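Local coordinates for myosin IE heavy chain (Dictyostelium discoideum, PDB 1LKX), which binds actin and hydrolyses ATP in an actin-activated manner as a single-headed myosin motor, and may move membranes relative to actin, at residues S198-L206 with L219-L229; N402-L413 with F566-I574. All coordinates share one frame; numbering follows the deposited sequence.

Contact 1 (S198-L206 with L219-L229); sequences SFHIFYQML and LTPNAPAYEYL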
# COMPACT_ATOMS: atom_id res chain seq x y z
N SER A 198 -4.71 -12.72 12.84
CA SER A 198 -5.74 -11.93 12.19
C SER A 198 -5.43 -10.46 12.42
O SER A 198 -4.32 -10.12 12.87
CB SER A 198 -7.11 -12.28 12.77
OG SER A 198 -8.13 -11.49 12.19
N PHE A 199 -6.39 -9.59 12.12
CA PHE A 199 -6.20 -8.15 12.33
C PHE A 199 -5.97 -7.81 13.81
O PHE A 199 -6.60 -8.37 14.71
CB PHE A 199 -7.38 -7.37 11.78
CG PHE A 199 -7.49 -7.42 10.29
CD1 PHE A 199 -8.39 -8.27 9.69
CD2 PHE A 199 -6.64 -6.65 9.49
CE1 PHE A 199 -8.46 -8.36 8.30
CE2 PHE A 199 -6.70 -6.74 8.11
CZ PHE A 199 -7.61 -7.59 7.51
N HIS A 200 -5.06 -6.87 14.05
CA HIS A 200 -4.71 -6.48 15.40
C HIS A 200 -5.87 -6.20 16.32
O HIS A 200 -6.03 -6.87 17.34
CB HIS A 200 -3.79 -5.26 15.38
CG HIS A 200 -2.48 -5.50 14.69
ND1 HIS A 200 -1.91 -6.75 14.61
CD2 HIS A 200 -1.63 -4.64 14.08
CE1 HIS A 200 -0.76 -6.65 13.96
NE2 HIS A 200 -0.57 -5.39 13.62
N ILE A 201 -6.67 -5.20 15.97
CA ILE A 201 -7.80 -4.80 16.79
C ILE A 201 -8.48 -5.95 17.53
O ILE A 201 -8.79 -5.82 18.70
CB ILE A 201 -8.84 -4.02 15.95
CG1 ILE A 201 -9.85 -3.33 16.86
CG2 ILE A 201 -9.53 -4.95 14.98
CD1 ILE A 201 -9.23 -2.35 17.79
N PHE A 202 -8.70 -7.07 16.86
CA PHE A 202 -9.35 -8.21 17.50
C PHE A 202 -8.63 -8.59 18.77
O PHE A 202 -9.23 -8.64 19.83
CB PHE A 202 -9.38 -9.42 16.56
CG PHE A 202 -10.43 -9.34 15.49
CD1 PHE A 202 -11.77 -9.25 15.83
CD2 PHE A 202 -10.08 -9.40 14.16
CE1 PHE A 202 -12.74 -9.20 14.84
CE2 PHE A 202 -11.04 -9.36 13.16
CZ PHE A 202 -12.37 -9.26 13.50
N TYR A 203 -7.34 -8.87 18.66
CA TYR A 203 -6.55 -9.27 19.82
C TYR A 203 -6.43 -8.16 20.84
O TYR A 203 -6.52 -8.41 22.04
CB TYR A 203 -5.16 -9.70 19.37
CG TYR A 203 -5.20 -10.79 18.35
CD1 TYR A 203 -5.37 -10.50 17.00
CD2 TYR A 203 -5.10 -12.11 18.73
CE1 TYR A 203 -5.43 -11.52 16.05
CE2 TYR A 203 -5.16 -13.13 17.79
CZ TYR A 203 -5.32 -12.83 16.46
OH TYR A 203 -5.34 -13.86 15.54
N GLN A 204 -6.25 -6.94 20.37
CA GLN A 204 -6.10 -5.80 21.26
C GLN A 204 -7.37 -5.48 22.04
O GLN A 204 -7.32 -5.09 23.20
CB GLN A 204 -5.64 -4.60 20.45
CG GLN A 204 -4.49 -4.95 19.53
CD GLN A 204 -3.91 -3.76 18.81
OE1 GLN A 204 -4.64 -2.87 18.38
NE2 GLN A 204 -2.59 -3.75 18.65
N MET A 205 -8.52 -5.65 21.39
CA MET A 205 -9.80 -5.40 22.05
C MET A 205 -9.99 -6.40 23.18
O MET A 205 -10.41 -6.05 24.29
CB MET A 205 -10.94 -5.54 21.06
CG MET A 205 -12.26 -5.88 21.72
SD MET A 205 -13.48 -6.40 20.53
CE MET A 205 -14.54 -4.95 20.46
N LEU A 206 -9.70 -7.66 22.88
CA LEU A 206 -9.84 -8.73 23.85
C LEU A 206 -8.98 -8.52 25.09
O LEU A 206 -9.26 -9.10 26.14
CB LEU A 206 -9.53 -10.07 23.19
CG LEU A 206 -10.73 -10.94 22.83
CD1 LEU A 206 -11.87 -10.09 22.33
CD2 LEU A 206 -10.33 -11.96 21.78
N LEU A 219 -18.24 -11.58 25.51
CA LEU A 219 -16.87 -11.98 25.22
C LEU A 219 -16.10 -12.34 26.46
O LEU A 219 -16.44 -11.92 27.57
CB LEU A 219 -16.13 -10.85 24.48
CG LEU A 219 -16.61 -10.52 23.07
CD1 LEU A 219 -15.78 -9.40 22.50
CD2 LEU A 219 -16.52 -11.74 22.18
N THR A 220 -15.05 -13.13 26.25
CA THR A 220 -14.16 -13.57 27.32
C THR A 220 -12.77 -13.16 26.87
O THR A 220 -12.39 -13.44 25.74
CB THR A 220 -14.20 -15.09 27.50
OG1 THR A 220 -12.98 -15.52 28.13
CG2 THR A 220 -14.35 -15.78 26.16
N PRO A 221 -12.00 -12.50 27.76
CA PRO A 221 -10.64 -12.04 27.48
C PRO A 221 -9.71 -13.21 27.20
O PRO A 221 -8.97 -13.64 28.09
CB PRO A 221 -10.26 -11.30 28.75
CG PRO A 221 -10.94 -12.10 29.79
CD PRO A 221 -12.32 -12.31 29.19
N ASN A 222 -9.73 -13.71 25.98
CA ASN A 222 -8.90 -14.85 25.63
C ASN A 222 -9.13 -15.22 24.17
O ASN A 222 -10.14 -15.82 23.83
CB ASN A 222 -9.28 -16.01 26.56
CG ASN A 222 -8.28 -17.14 26.52
OD1 ASN A 222 -8.25 -17.93 25.57
ND2 ASN A 222 -7.44 -17.23 27.55
N ALA A 223 -8.17 -14.88 23.32
CA ALA A 223 -8.28 -15.17 21.90
C ALA A 223 -8.55 -16.63 21.59
O ALA A 223 -9.37 -16.95 20.73
CB ALA A 223 -7.03 -14.72 21.17
N PRO A 224 -7.86 -17.55 22.27
CA PRO A 224 -8.07 -18.99 22.03
C PRO A 224 -9.54 -19.40 22.11
O PRO A 224 -9.97 -20.39 21.49
CB PRO A 224 -7.22 -19.64 23.12
CG PRO A 224 -6.09 -18.67 23.26
CD PRO A 224 -6.78 -17.33 23.25
N ALA A 225 -10.31 -18.63 22.87
CA ALA A 225 -11.74 -18.91 23.05
C ALA A 225 -12.57 -18.70 21.79
O ALA A 225 -13.76 -19.02 21.76
CB ALA A 225 -12.28 -18.04 24.18
N TYR A 226 -11.96 -18.17 20.74
CA TYR A 226 -12.70 -17.95 19.51
C TYR A 226 -12.14 -18.69 18.31
O TYR A 226 -10.93 -18.72 18.08
CB TYR A 226 -12.79 -16.44 19.24
CG TYR A 226 -13.41 -15.72 20.40
CD1 TYR A 226 -12.67 -15.45 21.55
CD2 TYR A 226 -14.76 -15.41 20.41
CE1 TYR A 226 -13.27 -14.91 22.68
CE2 TYR A 226 -15.37 -14.86 21.53
CZ TYR A 226 -14.62 -14.62 22.66
OH TYR A 226 -15.22 -14.12 23.80
N GLU A 227 -13.05 -19.31 17.56
CA GLU A 227 -12.72 -20.10 16.39
C GLU A 227 -11.81 -19.39 15.39
O GLU A 227 -10.67 -19.80 15.16
CB GLU A 227 -14.01 -20.52 15.69
CG GLU A 227 -13.79 -21.33 14.43
CD GLU A 227 -12.74 -22.42 14.63
OE1 GLU A 227 -12.75 -23.05 15.72
OE2 GLU A 227 -11.93 -22.65 13.70
N TYR A 228 -12.31 -18.31 14.79
CA TYR A 228 -11.53 -17.57 13.83
C TYR A 228 -10.12 -17.28 14.32
O TYR A 228 -9.16 -17.47 13.58
CB TYR A 228 -12.24 -16.25 13.48
CG TYR A 228 -13.50 -16.42 12.68
CD1 TYR A 228 -13.65 -17.49 11.79
CD2 TYR A 228 -14.53 -15.49 12.77
CE1 TYR A 228 -14.80 -17.61 11.01
CE2 TYR A 228 -15.67 -15.60 12.00
CZ TYR A 228 -15.81 -16.66 11.12
OH TYR A 228 -16.95 -16.78 10.35
N LEU A 229 -9.98 -16.83 15.56
CA LEU A 229 -8.65 -16.53 16.09
C LEU A 229 -7.82 -17.76 16.43
O LEU A 229 -6.60 -17.77 16.27
CB LEU A 229 -8.77 -15.65 17.34
CG LEU A 229 -9.49 -14.32 17.16
CD1 LEU A 229 -9.33 -13.49 18.42
CD2 LEU A 229 -8.93 -13.58 15.97

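Contact 2 (N402-L413 with F566-I574); sequences NINFCNEKLQQL and FRNAMNALI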
# COMPACT_ATOMS: atom_id res chain seq x y z
N ASN A 402 -3.56 -10.06 -6.52
CA ASN A 402 -3.93 -8.64 -6.56
C ASN A 402 -2.82 -7.76 -5.98
O ASN A 402 -2.38 -6.80 -6.63
CB ASN A 402 -5.24 -8.42 -5.80
CG ASN A 402 -6.44 -8.97 -6.56
OD1 ASN A 402 -6.36 -10.00 -7.24
ND2 ASN A 402 -7.58 -8.29 -6.43
N ILE A 403 -2.37 -8.09 -4.77
CA ILE A 403 -1.31 -7.33 -4.11
C ILE A 403 -0.11 -7.24 -5.05
O ILE A 403 0.41 -6.15 -5.29
CB ILE A 403 -0.85 -8.02 -2.82
CG1 ILE A 403 -1.98 -8.01 -1.80
CG2 ILE A 403 0.33 -7.32 -2.27
CD1 ILE A 403 -1.64 -8.72 -0.52
N ASN A 404 0.32 -8.38 -5.58
CA ASN A 404 1.45 -8.41 -6.49
C ASN A 404 1.15 -7.63 -7.76
O ASN A 404 1.96 -6.82 -8.20
CB ASN A 404 1.86 -9.85 -6.82
CG ASN A 404 2.41 -10.58 -5.61
OD1 ASN A 404 2.99 -9.96 -4.72
ND2 ASN A 404 2.25 -11.89 -5.57
N PHE A 405 -0.03 -7.86 -8.35
CA PHE A 405 -0.42 -7.12 -9.55
C PHE A 405 -0.28 -5.63 -9.29
O PHE A 405 0.19 -4.87 -10.13
CB PHE A 405 -1.86 -7.42 -9.94
CG PHE A 405 -2.44 -6.40 -10.88
CD1 PHE A 405 -1.85 -6.17 -12.12
CD2 PHE A 405 -3.57 -5.67 -10.52
CE1 PHE A 405 -2.37 -5.21 -13.00
CE2 PHE A 405 -4.10 -4.71 -11.38
CZ PHE A 405 -3.50 -4.48 -12.62
N CYS A 406 -0.71 -5.22 -8.10
CA CYS A 406 -0.62 -3.82 -7.71
C CYS A 406 0.83 -3.35 -7.66
O CYS A 406 1.13 -2.21 -8.01
CB CYS A 406 -1.27 -3.62 -6.34
SG CYS A 406 -0.91 -2.03 -5.55
N ASN A 407 1.75 -4.23 -7.22
CA ASN A 407 3.16 -3.86 -7.15
C ASN A 407 3.76 -3.81 -8.54
O ASN A 407 4.73 -3.09 -8.78
CB ASN A 407 3.97 -4.82 -6.29
CG ASN A 407 3.75 -4.59 -4.81
OD1 ASN A 407 4.70 -4.53 -4.03
ND2 ASN A 407 2.49 -4.46 -4.41
N GLU A 408 3.17 -4.58 -9.45
CA GLU A 408 3.60 -4.63 -10.84
C GLU A 408 3.30 -3.28 -11.45
O GLU A 408 4.15 -2.69 -12.10
CB GLU A 408 2.83 -5.69 -11.61
CG GLU A 408 3.26 -7.11 -11.37
CD GLU A 408 4.57 -7.43 -12.07
OE1 GLU A 408 4.98 -8.62 -12.07
OE2 GLU A 408 5.19 -6.50 -12.62
N LYS A 409 2.08 -2.79 -11.23
CA LYS A 409 1.67 -1.49 -11.76
C LYS A 409 2.58 -0.38 -11.24
O LYS A 409 3.04 0.48 -11.99
CB LYS A 409 0.24 -1.17 -11.36
CG LYS A 409 -0.74 -2.21 -11.79
CD LYS A 409 -1.02 -2.14 -13.28
CE LYS A 409 -1.75 -0.86 -13.66
NZ LYS A 409 -2.37 -1.03 -15.01
N LEU A 410 2.84 -0.41 -9.94
CA LEU A 410 3.68 0.60 -9.32
C LEU A 410 5.05 0.57 -9.98
O LEU A 410 5.61 1.62 -10.27
CB LEU A 410 3.81 0.35 -7.83
CG LEU A 410 3.87 1.61 -6.97
CD1 LEU A 410 4.28 1.25 -5.55
CD2 LEU A 410 4.86 2.58 -7.56
N GLN A 411 5.56 -0.64 -10.21
CA GLN A 411 6.87 -0.83 -10.84
C GLN A 411 6.84 -0.25 -12.25
O GLN A 411 7.76 0.45 -12.67
CB GLN A 411 7.21 -2.32 -10.90
CG GLN A 411 8.46 -2.66 -11.70
CD GLN A 411 9.70 -1.94 -11.20
OE1 GLN A 411 9.80 -1.56 -10.04
NE2 GLN A 411 10.68 -1.77 -12.09
N GLN A 412 5.76 -0.54 -12.96
CA GLN A 412 5.58 -0.05 -14.32
C GLN A 412 5.64 1.47 -14.32
O GLN A 412 6.23 2.07 -15.23
CB GLN A 412 4.23 -0.54 -14.85
CG GLN A 412 3.80 0.03 -16.19
CD GLN A 412 4.85 -0.10 -17.26
OE1 GLN A 412 5.63 -1.05 -17.27
NE2 GLN A 412 4.87 0.84 -18.19
N LEU A 413 5.05 2.10 -13.30
CA LEU A 413 5.04 3.56 -13.18
C LEU A 413 6.45 4.11 -12.97
O LEU A 413 6.87 5.04 -13.67
CB LEU A 413 4.15 4.00 -12.02
CG LEU A 413 4.14 5.52 -11.78
CD1 LEU A 413 3.43 6.19 -12.93
CD2 LEU A 413 3.46 5.85 -10.47
N PHE A 566 -10.80 -3.72 -8.84
CA PHE A 566 -9.50 -3.35 -8.30
C PHE A 566 -8.66 -2.86 -9.47
O PHE A 566 -7.81 -1.98 -9.32
CB PHE A 566 -8.84 -4.57 -7.65
CG PHE A 566 -7.51 -4.27 -7.02
CD1 PHE A 566 -7.39 -3.32 -6.02
CD2 PHE A 566 -6.36 -4.93 -7.43
CE1 PHE A 566 -6.16 -3.04 -5.45
CE2 PHE A 566 -5.12 -4.66 -6.87
CZ PHE A 566 -5.02 -3.71 -5.88
N ARG A 567 -8.91 -3.43 -10.64
CA ARG A 567 -8.19 -3.03 -11.84
C ARG A 567 -8.46 -1.56 -12.12
O ARG A 567 -7.57 -0.85 -12.59
CB ARG A 567 -8.60 -3.90 -13.04
CG ARG A 567 -8.83 -3.12 -14.33
CD ARG A 567 -8.21 -3.77 -15.57
NE ARG A 567 -8.69 -5.12 -15.86
CZ ARG A 567 -9.97 -5.48 -15.96
NH1 ARG A 567 -10.94 -4.59 -15.79
NH2 ARG A 567 -10.27 -6.74 -16.26
N ASN A 568 -9.67 -1.09 -11.83
CA ASN A 568 -10.03 0.31 -12.06
C ASN A 568 -9.36 1.20 -11.05
O ASN A 568 -8.80 2.24 -11.39
CB ASN A 568 -11.52 0.53 -11.94
CG ASN A 568 -12.31 -0.29 -12.92
OD1 ASN A 568 -11.93 -0.44 -14.08
ND2 ASN A 568 -13.44 -0.82 -12.46
N ALA A 569 -9.46 0.78 -9.80
CA ALA A 569 -8.88 1.50 -8.69
C ALA A 569 -7.43 1.78 -8.98
O ALA A 569 -6.95 2.90 -8.74
CB ALA A 569 -9.01 0.69 -7.42
N MET A 570 -6.72 0.78 -9.50
CA MET A 570 -5.31 0.91 -9.82
C MET A 570 -5.01 1.83 -10.98
O MET A 570 -4.07 2.62 -10.93
CB MET A 570 -4.68 -0.46 -10.07
CG MET A 570 -4.66 -1.38 -8.83
SD MET A 570 -3.97 -0.57 -7.34
CE MET A 570 -2.25 -0.45 -7.81
N ASN A 571 -5.80 1.75 -12.04
CA ASN A 571 -5.60 2.62 -13.19
C ASN A 571 -5.96 4.05 -12.84
O ASN A 571 -5.40 5.00 -13.39
CB ASN A 571 -6.43 2.14 -14.37
CG ASN A 571 -6.05 0.75 -14.82
OD1 ASN A 571 -4.87 0.40 -14.86
ND2 ASN A 571 -7.05 -0.05 -15.19
N ALA A 572 -6.93 4.21 -11.94
CA ALA A 572 -7.34 5.52 -11.51
C ALA A 572 -6.19 6.10 -10.69
O ALA A 572 -5.78 7.23 -10.89
CB ALA A 572 -8.59 5.42 -10.66
N LEU A 573 -5.67 5.28 -9.79
CA LEU A 573 -4.58 5.70 -8.93
C LEU A 573 -3.39 6.12 -9.76
O LEU A 573 -2.78 7.16 -9.51
CB LEU A 573 -4.20 4.56 -7.98
CG LEU A 573 -3.22 4.77 -6.83
CD1 LEU A 573 -1.86 4.29 -7.23
CD2 LEU A 573 -3.19 6.22 -6.42
N ILE A 574 -3.06 5.34 -10.78
CA ILE A 574 -1.92 5.66 -11.62
C ILE A 574 -2.09 6.94 -12.41
O ILE A 574 -1.13 7.69 -12.58
CB ILE A 574 -1.60 4.51 -12.59
CG1 ILE A 574 -1.12 3.28 -11.82
CG2 ILE A 574 -0.52 4.94 -13.55
CD1 ILE A 574 0.22 3.47 -11.16

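Contact 1 (S198-L206 with L219-L229)
One face of the Tyr203 ring is covered by Leu229, whose CD1 lies 4.2 Å above the ring plane, offset toward the rim. In the plane, at the ring's edge, sit Ser198 CA and His200 O. Ala223 CB and Leu229 CD2 approach the same ring obliquely. The Tyr226 ring has Thr220 N, Asn222 O and Ala223 O at its edge, and Leu206 CD2 reaches it at a slant. The contact packs helix 200-206 of the myosin motor domain against the loop, the 3-10 segment 223-225 and the first turn of helix 227-231. This part of the chain belongs to the upper 50 kDa subdomain of the myosin head. The CG of Tyr203 stands beside its own backbone N (chi1 -56°). The ring therefore leans back toward the start of the helix, where OH accepts a nearly straight hydrogen bond from Ser198 N (3.0 Å, 176°). A phenylalanine in place of Tyr203 would probably leave the Ser198 amide without its acceptor and a gap beside Leu229 CD2. That methyl lies 3.6 Å from Tyr203 OH and also touches Ser198 CB. Leu206 is the apolar hub. Its CD2 meets Leu229 CD1 tip to tip at 3.8 Å and also packs on Ala223. Its other methyl, CD1, touches Leu219 CD1 at 4.0 Å, the two side chains crossing at about a right angle. Tyr226 is the N-cap residue of helix 227-231, and its OH accepts a hydrogen bond from Thr220 N, tying the two ends of the loop together. Helix 260-276 adds Trp267 against Met205 and Ala271 against Leu219. No hydrogen bond joins the two segments. Pro221 is the centre of an inverse gamma turn, and its CA makes a CH-O contact of 3.5 Å with Leu206 O.

Contact 2 (N402-L413 with F566-I574)
The Phe566 ring points its edge at helix 402-413, with Asn402 O 3.5 Å from CE2 and Cys406 CB 3.8 Å from CZ, both near the ring plane. Phe566 CE2 in turn comes to the edge of the Phe405 ring, 4.1 Å from Phe405 CD2. Each ring has a face covered from its own helix: Met570 CG lies over Phe566, and Lys409 CG over Phe405.

Aliphatic and sulfur groups follow along the helices. Met570 is bent at chi2 and chi3, which turns its CE onto the CB and SG of Cys406. Further on, Ile574 CD1 packs 4.1 Å from Leu413 CB, the two side chains sliding past each other in opposite directions.

Segment 402-413 lies in the relay helix of the myosin motor, and segment 566-574 in the helix that leads into strand 581-588 of the central sheet. The two segments run in nearly the same direction, 22° apart, and their axes approach to 10.8 Å. The second lies in the actin-binding region. The Cys406 side chain is about 9 Å from that of Lys107 in the ATP site, and Asn407 ND2 binds Tyr388 O, a residue of the vanadate pocket.

The polar link is a single hydrogen bond. Lys409 NZ donates to Asn571 OD1 at 2.9 Å. The ammonium nitrogen lies almost straight beyond the carbonyl oxygen (C=O...N angle 167°). The lysine chain is also bent at chi2 and chi3 on its way there. Lys450 NZ lies close to the same ammonium group, and the partly negative amide oxygen, with Glu446 also against the lysine, probably eases the repulsion.

Both contacts are largely buried in one motor domain and share no elements. Contact 2 pairs two helices far apart in sequence, whereas contact 1 sets a helix against a segment that is mostly loop. Their centres are 33 Å apart, and their nearest atoms about 10 Å. Contact 2 lies about 10 Å from the chain's centre of mass, and the Cys406 side chain is about 12 Å from the bound ADP. Contact 1 lies 25 Å from that centre, away from the annotated sites, and closes a short local excursion with Pro221 and Asn222 at its exposed margin. Its cross-segment chemistry is apolar, with the hydrogen bonds kept inside each segment. Contact 2 adds a charged donor bonding across.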